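Local coordinates for DHHA1 domain protein (Clostridium perfringens, PDB 3KEW), which probably hydrolyses wrongly charged tRNA(Ala), being a zinc-bound relative of the editing domain of alanyl-tRNA synthetase, at residues 123-128 with 222-227; 137-142 with 209-214; 114-119 with 128-133; 151-156 with 201-206. One frame throughout, in Å; residues are numbered along the deposited sequence. Where two conformers were deposited one is given.

Contact 1. Residues 123-128 with 222-227; sequences KEISTV and RIEYVA
S126 rests its CB on one face of the Y225 ring, 3.9 Å from the centroid and 27° off the ring normal, in a CH-pi contact. The first torsion of Y225 (chi1 73°) places the ring between its own backbone N and carbonyl carbon and so lets it lie across the adjacent strand, with the ring edge near V128 N.

The two strands are antiparallel neighbours at the centre of a four-stranded sheet. Hydrogen-bonded pairs S126/Y225 and V128/I223 flank the non-hydrogen-bonded pair T127/E224. Y225 N donates to S126 O at 3.0 Å, while V128 and I223 exchange two bonds, the shorter being I223 N to V128 O at 2.8 Å. The face bearing S126, V128, I223 and Y225 is the tight one, buried under helix 88-112; there V128 CG1 lies 4.0 Å from I223 CB, the two side chains pointing the same way.

On the other face the packing is more open and partly exposed. E224 crosses T127 at a slant, its CG 3.7 Å from T127 CG2, and crosses I125 at about a right angle.

Where strand pairing ends, a water accepts from S126 OG (2.6 Å) and donates to Y225 O (3.0 Å). With Y225 OH bonded to Q97 O of helix 88-112, the hydroxyls brought inside with the apolar groups both have partners, which probably lowers the cost of burying them.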
# COMPACT_ATOMS: atom_id res chain seq x y z
N LYS A 123 -10.88 0.25 -6.46
CA LYS A 123 -10.74 -1.08 -7.06
C LYS A 123 -10.66 -1.00 -8.55
O LYS A 123 -9.96 -1.76 -9.18
CB LYS A 123 -11.90 -1.99 -6.66
CG LYS A 123 -11.67 -3.50 -6.88
CD LYS A 123 -10.20 -3.89 -7.02
CE LYS A 123 -9.80 -5.03 -6.09
NZ LYS A 123 -8.82 -5.96 -6.74
N GLU A 124 -11.39 -0.06 -9.11
CA GLU A 124 -11.42 0.12 -10.57
C GLU A 124 -10.36 1.12 -11.05
O GLU A 124 -9.58 0.82 -11.97
CB GLU A 124 -12.81 0.53 -11.05
CG GLU A 124 -13.88 -0.59 -10.98
CD GLU A 124 -13.45 -1.88 -11.67
OE1 GLU A 124 -12.98 -1.83 -12.83
OE2 GLU A 124 -13.60 -2.95 -11.05
N ILE A 125 -10.33 2.29 -10.42
CA ILE A 125 -9.41 3.36 -10.81
C ILE A 125 -8.74 3.98 -9.58
O ILE A 125 -9.21 3.78 -8.46
CB ILE A 125 -10.15 4.44 -11.69
CG1 ILE A 125 -9.17 5.20 -12.59
CG2 ILE A 125 -11.02 5.37 -10.84
CD1 ILE A 125 -8.66 4.43 -13.79
N SER A 126 -7.64 4.69 -9.77
CA SER A 126 -7.01 5.41 -8.67
C SER A 126 -6.82 6.85 -9.10
O SER A 126 -6.66 7.11 -10.29
CB SER A 126 -5.65 4.81 -8.32
OG SER A 126 -5.73 3.41 -8.08
N THR A 127 -6.84 7.77 -8.14
CA THR A 127 -6.56 9.18 -8.41
C THR A 127 -5.45 9.75 -7.52
O THR A 127 -5.13 9.23 -6.44
CB THR A 127 -7.82 10.09 -8.32
OG1 THR A 127 -8.40 10.01 -7.01
CG2 THR A 127 -8.87 9.70 -9.34
N VAL A 128 -4.84 10.82 -8.02
CA VAL A 128 -3.91 11.67 -7.28
C VAL A 128 -4.29 13.13 -7.62
O VAL A 128 -4.60 13.44 -8.78
CB VAL A 128 -2.42 11.30 -7.58
CG1 VAL A 128 -2.00 11.58 -9.06
CG2 VAL A 128 -1.46 12.01 -6.62
N ARG A 222 -7.25 16.68 -10.54
CA ARG A 222 -7.47 15.28 -10.19
C ARG A 222 -7.10 14.38 -11.37
O ARG A 222 -7.76 14.41 -12.41
CB ARG A 222 -8.93 15.06 -9.79
CG ARG A 222 -9.28 13.61 -9.46
CD ARG A 222 -10.42 13.56 -8.47
NE ARG A 222 -10.01 14.11 -7.18
CZ ARG A 222 -10.82 14.27 -6.14
NH1 ARG A 222 -12.09 13.92 -6.22
NH2 ARG A 222 -10.35 14.78 -5.00
N ILE A 223 -6.05 13.59 -11.19
CA ILE A 223 -5.47 12.75 -12.24
C ILE A 223 -5.81 11.27 -12.03
O ILE A 223 -5.46 10.71 -11.00
CB ILE A 223 -3.93 12.95 -12.25
CG1 ILE A 223 -3.58 14.41 -12.55
CG2 ILE A 223 -3.27 12.01 -13.26
CD1 ILE A 223 -2.11 14.70 -12.56
N GLU A 224 -6.50 10.65 -12.99
CA GLU A 224 -6.75 9.20 -12.97
C GLU A 224 -5.59 8.40 -13.56
O GLU A 224 -5.13 8.70 -14.66
CB GLU A 224 -8.03 8.84 -13.75
CG GLU A 224 -9.30 8.95 -12.97
CD GLU A 224 -10.54 8.68 -13.80
OE1 GLU A 224 -11.48 9.50 -13.73
OE2 GLU A 224 -10.59 7.65 -14.52
N TYR A 225 -5.12 7.38 -12.84
CA TYR A 225 -4.00 6.56 -13.33
C TYR A 225 -4.20 5.06 -13.11
O TYR A 225 -5.01 4.64 -12.28
CB TYR A 225 -2.66 7.01 -12.71
CG TYR A 225 -2.53 6.62 -11.25
CD1 TYR A 225 -2.96 7.48 -10.24
CD2 TYR A 225 -2.00 5.37 -10.88
CE1 TYR A 225 -2.87 7.12 -8.91
CE2 TYR A 225 -1.90 5.00 -9.55
CZ TYR A 225 -2.34 5.88 -8.58
OH TYR A 225 -2.25 5.51 -7.27
N VAL A 226 -3.43 4.28 -13.85
CA VAL A 226 -3.33 2.82 -13.68
C VAL A 226 -1.86 2.40 -13.70
O VAL A 226 -1.07 2.92 -14.48
CB VAL A 226 -4.12 2.03 -14.77
CG1 VAL A 226 -5.60 1.97 -14.43
CG2 VAL A 226 -3.93 2.65 -16.15
N ALA A 227 -1.50 1.48 -12.82
CA ALA A 227 -0.16 0.91 -12.81
C ALA A 227 -0.26 -0.61 -12.91
O ALA A 227 -1.29 -1.19 -12.56
CB ALA A 227 0.61 1.32 -11.55
O HOH W 1 -5.36 2.27 -10.43

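Contact 2. Residues 137-142 with 209-214; sequences KTIREA and IKIRRW
I139 sets its CD1 squarely over the five-membered ring of W214, 3.4 Å from that centroid and only 2° off the normal, a CH-pi contact with nearly the whole pyrrole part of the indole beneath one methyl. The other branch of I139 serves a second apolar partner: CG2 meets I211 CD1 at 3.8 Å, the two isoleucines crossing at about a right angle, and also lies over CE3 of the benzo ring, on the same face of W214 that CD1 covers. W214 is held in position for this by a first torsion of 57°, which turns the indole from the strand toward the helix.

These contacts belong to a layered alpha/beta arrangement in which helix 136-152 lies against the four-stranded antiparallel sheet, here running nearly antiparallel to its outermost strand 209-217, with 9.3 Å between the short axes. Helix 88-112 shares the layer, F108 reaching A142 and L104 reaching I209.

The polar contacts centre on R140. Its chain is bent at chi2 (-61°), and from there the guanidinium reaches the strand, where NH1 donates to I211 O at 3.1 Å, tilted out of the carbonyl plane. NH1 also forms a salt bridge with E143 OE2, and E143 OE1 accepts from I211 N, so one carboxylate ties the arginine and the strand backbone together.

Between the flat groups, the rim of the indole is directed at a face of the guanidinium, with the planes steeply inclined; R140 NH2 comes within 3.4 Å of W214 CZ3.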
# COMPACT_ATOMS: atom_id res chain seq x y z
N LYS A 137 0.82 18.97 -21.64
CA LYS A 137 2.26 18.85 -21.81
C LYS A 137 2.97 18.40 -20.53
O LYS A 137 3.74 17.45 -20.55
CB LYS A 137 2.86 20.16 -22.32
CG LYS A 137 4.39 20.16 -22.41
CD LYS A 137 4.92 21.48 -22.94
CE LYS A 137 6.40 21.64 -22.61
NZ LYS A 137 7.08 22.62 -23.49
N THR A 138 2.69 19.08 -19.41
CA THR A 138 3.38 18.81 -18.14
C THR A 138 2.96 17.47 -17.55
O THR A 138 3.79 16.76 -16.99
CB THR A 138 3.13 19.93 -17.10
OG1 THR A 138 1.73 20.19 -17.02
CG2 THR A 138 3.86 21.22 -17.48
N ILE A 139 1.68 17.14 -17.69
CA ILE A 139 1.14 15.87 -17.24
C ILE A 139 1.80 14.70 -17.97
O ILE A 139 2.30 13.76 -17.33
CB ILE A 139 -0.40 15.87 -17.36
CG1 ILE A 139 -1.00 16.80 -16.30
CG2 ILE A 139 -0.97 14.44 -17.23
CD1 ILE A 139 -2.49 16.96 -16.38
N ARG A 140 1.87 14.80 -19.31
CA ARG A 140 2.52 13.76 -20.12
C ARG A 140 4.03 13.66 -19.88
O ARG A 140 4.59 12.57 -19.99
CB ARG A 140 2.21 13.93 -21.62
CG ARG A 140 0.74 13.72 -22.00
CD ARG A 140 0.25 12.34 -21.67
NE ARG A 140 -1.20 12.24 -21.89
CZ ARG A 140 -1.95 11.22 -21.46
NH1 ARG A 140 -1.41 10.22 -20.79
NH2 ARG A 140 -3.26 11.22 -21.72
N GLU A 141 4.67 14.77 -19.53
CA GLU A 141 6.08 14.74 -19.14
C GLU A 141 6.32 14.01 -17.81
O GLU A 141 7.35 13.36 -17.62
CB GLU A 141 6.67 16.15 -19.09
CG GLU A 141 7.03 16.71 -20.45
CD GLU A 141 7.40 18.19 -20.43
OE1 GLU A 141 7.39 18.81 -19.34
OE2 GLU A 141 7.69 18.74 -21.51
N ALA A 142 5.36 14.13 -16.89
CA ALA A 142 5.46 13.43 -15.60
C ALA A 142 5.23 11.92 -15.76
O ALA A 142 5.95 11.13 -15.18
CB ALA A 142 4.49 14.03 -14.58
N ILE A 209 3.19 2.56 -15.94
CA ILE A 209 2.18 3.46 -15.39
C ILE A 209 1.57 4.34 -16.50
O ILE A 209 2.28 4.95 -17.32
CB ILE A 209 2.75 4.29 -14.19
CG1 ILE A 209 1.67 5.11 -13.50
CG2 ILE A 209 3.90 5.18 -14.62
CD1 ILE A 209 1.96 5.31 -12.04
N LYS A 210 0.25 4.38 -16.54
CA LYS A 210 -0.47 5.17 -17.52
C LYS A 210 -1.43 6.14 -16.86
O LYS A 210 -2.25 5.74 -16.02
CB LYS A 210 -1.24 4.25 -18.47
CG LYS A 210 -0.36 3.53 -19.49
CD LYS A 210 -1.19 2.65 -20.40
CE LYS A 210 -0.34 1.99 -21.48
NZ LYS A 210 0.37 0.80 -20.96
N ILE A 211 -1.34 7.41 -17.25
CA ILE A 211 -2.35 8.40 -16.89
C ILE A 211 -3.50 8.32 -17.90
O ILE A 211 -3.30 8.43 -19.11
CB ILE A 211 -1.74 9.82 -16.79
CG1 ILE A 211 -0.85 9.89 -15.55
CG2 ILE A 211 -2.83 10.91 -16.78
CD1 ILE A 211 -0.04 11.19 -15.39
N ARG A 212 -4.70 8.11 -17.37
CA ARG A 212 -5.91 7.86 -18.15
C ARG A 212 -6.57 9.14 -18.64
O ARG A 212 -6.86 9.30 -19.83
CB ARG A 212 -6.93 7.11 -17.27
CG ARG A 212 -6.75 5.61 -17.22
CD ARG A 212 -7.53 4.97 -18.35
NE ARG A 212 -7.53 3.51 -18.26
CZ ARG A 212 -8.46 2.79 -17.64
NH1 ARG A 212 -9.49 3.39 -17.04
NH2 ARG A 212 -8.36 1.48 -17.62
N ARG A 213 -6.81 10.05 -17.70
CA ARG A 213 -7.54 11.30 -17.92
C ARG A 213 -7.33 12.16 -16.68
O ARG A 213 -6.86 11.67 -15.66
CB ARG A 213 -9.04 11.04 -18.10
CG ARG A 213 -9.65 10.19 -17.00
CD ARG A 213 -11.03 9.68 -17.38
NE ARG A 213 -12.09 10.61 -17.00
CZ ARG A 213 -12.69 11.47 -17.81
NH1 ARG A 213 -12.36 11.54 -19.09
NH2 ARG A 213 -13.64 12.26 -17.34
N TRP A 214 -7.69 13.44 -16.78
CA TRP A 214 -7.59 14.36 -15.66
C TRP A 214 -8.67 15.44 -15.77
O TRP A 214 -9.14 15.73 -16.87
CB TRP A 214 -6.20 15.00 -15.59
CG TRP A 214 -5.82 15.73 -16.84
CD1 TRP A 214 -6.03 17.05 -17.12
CD2 TRP A 214 -5.17 15.17 -18.00
NE1 TRP A 214 -5.54 17.35 -18.37
CE2 TRP A 214 -5.01 16.22 -18.93
CE3 TRP A 214 -4.70 13.89 -18.33
CZ2 TRP A 214 -4.40 16.03 -20.18
CZ3 TRP A 214 -4.09 13.70 -19.57
CH2 TRP A 214 -3.95 14.77 -20.48

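Contact 3. Residues 114-119 with 128-133; sequences ANTCGF and VDIVGF
V131 holds CG1 anti to the backbone N (chi1 -171°), which sends CG2 across to C117, where it meets CB at 3.8 Å. C117 answers with SG set between its backbone N and carbonyl carbon (chi1 59°), and from there the sulfur touches both that methyl and D129 CB.

The two strands, 116-121 and 126-131, form a beta hairpin at the edge of the four-stranded sheet, and its pairing is interrupted by a beta bulge. T116 faces I130 and F119 faces V128, both as non-hydrogen-bonded pairs, so C117 and G118 together stand opposite the single residue D129. C117 N donates to D129 O at 3.0 Å, while D129 N returns a bond to G118 O at 2.8 Å, approaching from well above the carbonyl plane. The cost is carried by G118 N, which is buried with no partner in the model. Beyond the bulge the pairing is straight again: V131 N reaches N115 O at 2.8 Å.

The face carrying T116, V128 and I130 turns to helix 88-112. I130 CG2 packs on A114 CB at 3.6 Å, and its CD1 reaches T116 OG1, a hydroxyl bonded to S105 OG on that helix; T116 CG2 meets V128 CG2 at about a right angle between the side chains. D129 points to the other face, where its carboxylate forms a salt bridge with R222.

Past the last backbone bond the strands are joined by one water, which accepts from N115 N at 2.9 Å and donates to V131 O at 3.1 Å.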
# COMPACT_ATOMS: atom_id res chain seq x y z
N ALA A 114 5.43 20.79 -8.23
CA ALA A 114 4.00 20.70 -8.02
C ALA A 114 3.66 19.74 -6.88
O ALA A 114 4.10 18.58 -6.88
CB ALA A 114 3.31 20.27 -9.30
N ASN A 115 2.88 20.23 -5.91
CA ASN A 115 2.59 19.48 -4.70
C ASN A 115 1.33 18.62 -4.84
O ASN A 115 0.47 18.94 -5.63
CB ASN A 115 2.45 20.45 -3.52
CG ASN A 115 3.77 21.07 -3.12
OD1 ASN A 115 4.57 20.46 -2.42
ND2 ASN A 115 4.01 22.29 -3.59
N THR A 116 1.28 17.53 -4.07
CA THR A 116 0.12 16.65 -3.96
C THR A 116 -0.70 17.08 -2.74
O THR A 116 -0.13 17.47 -1.71
CB THR A 116 0.58 15.17 -3.82
OG1 THR A 116 1.34 14.82 -4.98
CG2 THR A 116 -0.61 14.17 -3.66
N CYS A 117 -2.02 17.03 -2.88
CA CYS A 117 -2.91 17.40 -1.79
C CYS A 117 -4.00 16.35 -1.55
O CYS A 117 -4.84 16.52 -0.68
CB CYS A 117 -3.53 18.78 -2.05
SG CYS A 117 -4.49 18.92 -3.57
N GLY A 118 -3.96 15.26 -2.30
CA GLY A 118 -4.91 14.17 -2.12
C GLY A 118 -4.62 12.97 -2.99
O GLY A 118 -3.86 13.06 -3.96
N PHE A 119 -5.22 11.83 -2.63
CA PHE A 119 -5.10 10.57 -3.39
C PHE A 119 -6.26 9.65 -3.04
O PHE A 119 -6.82 9.73 -1.95
CB PHE A 119 -3.75 9.86 -3.17
CG PHE A 119 -3.29 9.82 -1.72
CD1 PHE A 119 -3.67 8.78 -0.88
CD2 PHE A 119 -2.45 10.82 -1.22
CE1 PHE A 119 -3.25 8.75 0.46
CE2 PHE A 119 -2.02 10.80 0.11
CZ PHE A 119 -2.42 9.75 0.95
N VAL A 128 -4.84 10.82 -8.02
CA VAL A 128 -3.91 11.67 -7.28
C VAL A 128 -4.29 13.13 -7.62
O VAL A 128 -4.60 13.44 -8.78
CB VAL A 128 -2.42 11.30 -7.58
CG1 VAL A 128 -2.00 11.58 -9.06
CG2 VAL A 128 -1.46 12.01 -6.62
N ASP A 129 -4.32 14.00 -6.61
CA ASP A 129 -4.65 15.42 -6.79
C ASP A 129 -3.38 16.25 -6.71
O ASP A 129 -2.66 16.18 -5.72
CB ASP A 129 -5.61 15.92 -5.70
CG ASP A 129 -7.01 15.30 -5.81
OD1 ASP A 129 -7.27 14.48 -6.71
OD2 ASP A 129 -7.86 15.64 -4.96
N ILE A 130 -3.12 17.04 -7.74
CA ILE A 130 -1.94 17.91 -7.77
C ILE A 130 -2.43 19.36 -7.65
O ILE A 130 -3.39 19.73 -8.30
CB ILE A 130 -1.12 17.72 -9.07
CG1 ILE A 130 -0.85 16.23 -9.35
CG2 ILE A 130 0.17 18.52 -9.03
CD1 ILE A 130 0.06 15.53 -8.33
N VAL A 131 -1.76 20.15 -6.82
CA VAL A 131 -2.18 21.53 -6.58
C VAL A 131 -1.92 22.40 -7.82
O VAL A 131 -0.80 22.44 -8.35
CB VAL A 131 -1.47 22.16 -5.35
CG1 VAL A 131 -2.10 23.50 -5.01
CG2 VAL A 131 -1.54 21.23 -4.14
N GLY A 132 -2.97 23.07 -8.28
CA GLY A 132 -2.88 24.00 -9.40
C GLY A 132 -3.38 23.41 -10.71
O GLY A 132 -3.70 22.22 -10.79
N PHE A 133 -3.46 24.27 -11.72
CA PHE A 133 -3.78 23.85 -13.08
C PHE A 133 -2.54 23.24 -13.71
O PHE A 133 -1.42 23.74 -13.53
CB PHE A 133 -4.28 25.05 -13.91
CG PHE A 133 -4.36 24.78 -15.40
CD1 PHE A 133 -5.43 24.07 -15.95
CD2 PHE A 133 -3.35 25.25 -16.26
CE1 PHE A 133 -5.50 23.82 -17.33
CE2 PHE A 133 -3.42 25.01 -17.64
CZ PHE A 133 -4.50 24.29 -18.17
O HOH W 2 1.61 22.83 -6.46

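Contact 4. Residues 151-156 with 201-206; sequences FENLEV and RNTRDL
N153 spreads its side chain over N202 and R204 at the point where helix 136-152 ends. It is the first residue to leave helical geometry, with a positive phi of 59°, and the chain beyond it runs antiparallel to the loop 201-204, the backbones bridged once, at E155 and N202.

With CG anti to the backbone N (chi1 -160°), the side chain of N153 can be followed outward from its CB, which lies 4.0 Å from R204 CB. The next atom, CG, comes closer to the same carbon, at 3.3 Å. At the tip the two amide atoms part: ND2 passes R204 CB at 3.5 Å and approaches R204 CG, while OD1 sits against N202 CB at 3.0 Å and accepts a weak hydrogen bond from R204 N. The amides of N153 and N202 are almost perpendicular.

The next residues are joined more firmly. T203 OG1 accepts from L154 N at 2.8 Å and also bonds to L149 O in the last turns of the helix, so this hydroxyl links the helix end to the loop. In return T203 N donates to L154 O at 3.0 Å, in the carbonyl plane, and V156 N donates to R201 O. V156 turns its CG2 inward against the N202 backbone and the methyl of T203; V156 also touches L99 of helix 88-112.

N202 forms an Asx motif, its OD1 accepting from D205 N at 2.9 Å.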
# COMPACT_ATOMS: atom_id res chain seq x y z
N PHE A 151 11.87 1.94 -15.33
CA PHE A 151 12.90 1.18 -16.00
C PHE A 151 14.31 1.45 -15.46
O PHE A 151 15.17 0.58 -15.58
CB PHE A 151 12.73 1.23 -17.52
CG PHE A 151 11.44 0.58 -17.99
CD1 PHE A 151 10.42 1.33 -18.54
CD2 PHE A 151 11.25 -0.79 -17.81
CE1 PHE A 151 9.22 0.74 -18.94
CE2 PHE A 151 10.06 -1.40 -18.20
CZ PHE A 151 9.05 -0.64 -18.77
N GLU A 152 14.51 2.58 -14.79
CA GLU A 152 15.77 2.82 -14.05
C GLU A 152 15.87 1.96 -12.78
O GLU A 152 16.96 1.77 -12.24
CB GLU A 152 15.92 4.30 -13.68
CG GLU A 152 16.33 5.21 -14.83
CD GLU A 152 17.74 4.95 -15.34
OE1 GLU A 152 18.63 4.66 -14.51
OE2 GLU A 152 17.95 5.05 -16.56
N ASN A 153 14.72 1.45 -12.32
CA ASN A 153 14.61 0.51 -11.20
C ASN A 153 15.16 1.01 -9.86
O ASN A 153 16.10 0.43 -9.30
CB ASN A 153 15.21 -0.86 -11.55
CG ASN A 153 14.69 -1.98 -10.65
OD1 ASN A 153 13.86 -1.74 -9.76
ND2 ASN A 153 15.16 -3.20 -10.88
N LEU A 154 14.56 2.08 -9.33
CA LEU A 154 15.02 2.62 -8.06
C LEU A 154 14.57 1.74 -6.90
O LEU A 154 13.51 1.11 -6.97
CB LEU A 154 14.53 4.06 -7.85
CG LEU A 154 14.69 5.07 -8.99
CD1 LEU A 154 14.07 6.39 -8.57
CD2 LEU A 154 16.15 5.24 -9.39
N GLU A 155 15.40 1.67 -5.87
CA GLU A 155 15.06 0.97 -4.64
C GLU A 155 13.95 1.72 -3.90
O GLU A 155 13.98 2.94 -3.80
CB GLU A 155 16.30 0.85 -3.75
CG GLU A 155 16.14 -0.07 -2.55
CD GLU A 155 17.27 0.04 -1.53
OE1 GLU A 155 18.15 0.91 -1.69
OE2 GLU A 155 17.25 -0.73 -0.55
N VAL A 156 12.96 0.97 -3.42
CA VAL A 156 11.91 1.52 -2.57
C VAL A 156 12.03 0.89 -1.17
O VAL A 156 11.69 -0.28 -0.98
CB VAL A 156 10.49 1.29 -3.16
CG1 VAL A 156 9.44 1.97 -2.30
CG2 VAL A 156 10.41 1.79 -4.61
N ARG A 201 9.30 -3.43 -3.47
CA ARG A 201 10.64 -3.04 -3.00
C ARG A 201 11.47 -2.34 -4.06
O ARG A 201 12.59 -1.91 -3.79
CB ARG A 201 11.41 -4.24 -2.45
CG ARG A 201 11.12 -4.53 -0.98
CD ARG A 201 12.16 -5.46 -0.39
NE ARG A 201 11.60 -6.30 0.66
CZ ARG A 201 12.31 -7.03 1.50
NH1 ARG A 201 13.64 -7.03 1.44
NH2 ARG A 201 11.70 -7.76 2.42
N ASN A 202 10.91 -2.25 -5.26
CA ASN A 202 11.53 -1.49 -6.34
C ASN A 202 10.50 -0.89 -7.30
O ASN A 202 9.34 -1.34 -7.34
CB ASN A 202 12.60 -2.32 -7.08
CG ASN A 202 12.08 -3.65 -7.59
OD1 ASN A 202 11.13 -3.72 -8.38
ND2 ASN A 202 12.72 -4.73 -7.15
N THR A 203 10.91 0.11 -8.08
CA THR A 203 10.02 0.73 -9.08
C THR A 203 9.76 -0.17 -10.31
O THR A 203 8.71 -0.05 -10.95
CB THR A 203 10.50 2.13 -9.52
OG1 THR A 203 11.82 2.04 -10.07
CG2 THR A 203 10.50 3.13 -8.32
N ARG A 204 10.69 -1.08 -10.61
CA ARG A 204 10.52 -2.04 -11.72
C ARG A 204 9.29 -2.93 -11.55
O ARG A 204 8.63 -3.27 -12.53
CB ARG A 204 11.79 -2.89 -11.91
CG ARG A 204 11.80 -3.88 -13.09
CD ARG A 204 11.46 -3.25 -14.44
NE ARG A 204 11.31 -4.26 -15.48
CZ ARG A 204 10.19 -4.96 -15.72
NH1 ARG A 204 9.10 -4.77 -14.98
NH2 ARG A 204 10.17 -5.85 -16.70
N ASP A 205 8.98 -3.26 -10.29
CA ASP A 205 7.77 -4.01 -9.94
C ASP A 205 6.45 -3.37 -10.38
O ASP A 205 5.42 -4.05 -10.45
CB ASP A 205 7.73 -4.27 -8.44
CG ASP A 205 8.40 -5.58 -8.04
OD1 ASP A 205 8.01 -6.15 -7.01
OD2 ASP A 205 9.30 -6.04 -8.77
N LEU A 206 6.47 -2.07 -10.68
CA LEU A 206 5.30 -1.38 -11.23
C LEU A 206 4.94 -1.75 -12.66
O LEU A 206 3.81 -1.55 -13.08
CB LEU A 206 5.49 0.13 -11.15
CG LEU A 206 4.92 0.98 -10.02
CD1 LEU A 206 4.51 0.17 -8.82
CD2 LEU A 206 5.97 2.00 -9.64

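How the contacts relate
Contacts 1, 2 and 3 adjoin on one four-stranded sheet. Contacts 1 and 3 share V128, and a salt bridge from R222 NH2 to D129 OD2 (2.6 Å) runs between them. Contacts 1 and 2 meet where E224 O lies 2.8 Å from R212 N, a probable hydrogen bond between strands 220-227 and 209-217. Contact 4 lies about 19 Å, centre to centre, from contact 2, at the far end of the same helix 136-152. The zinc ion, bound by H98, H102 and C195, lies nearest contact 3: the F119 side chain is about 5 Å from it, against about 9 Å for Y225 and about 10 Å for V156.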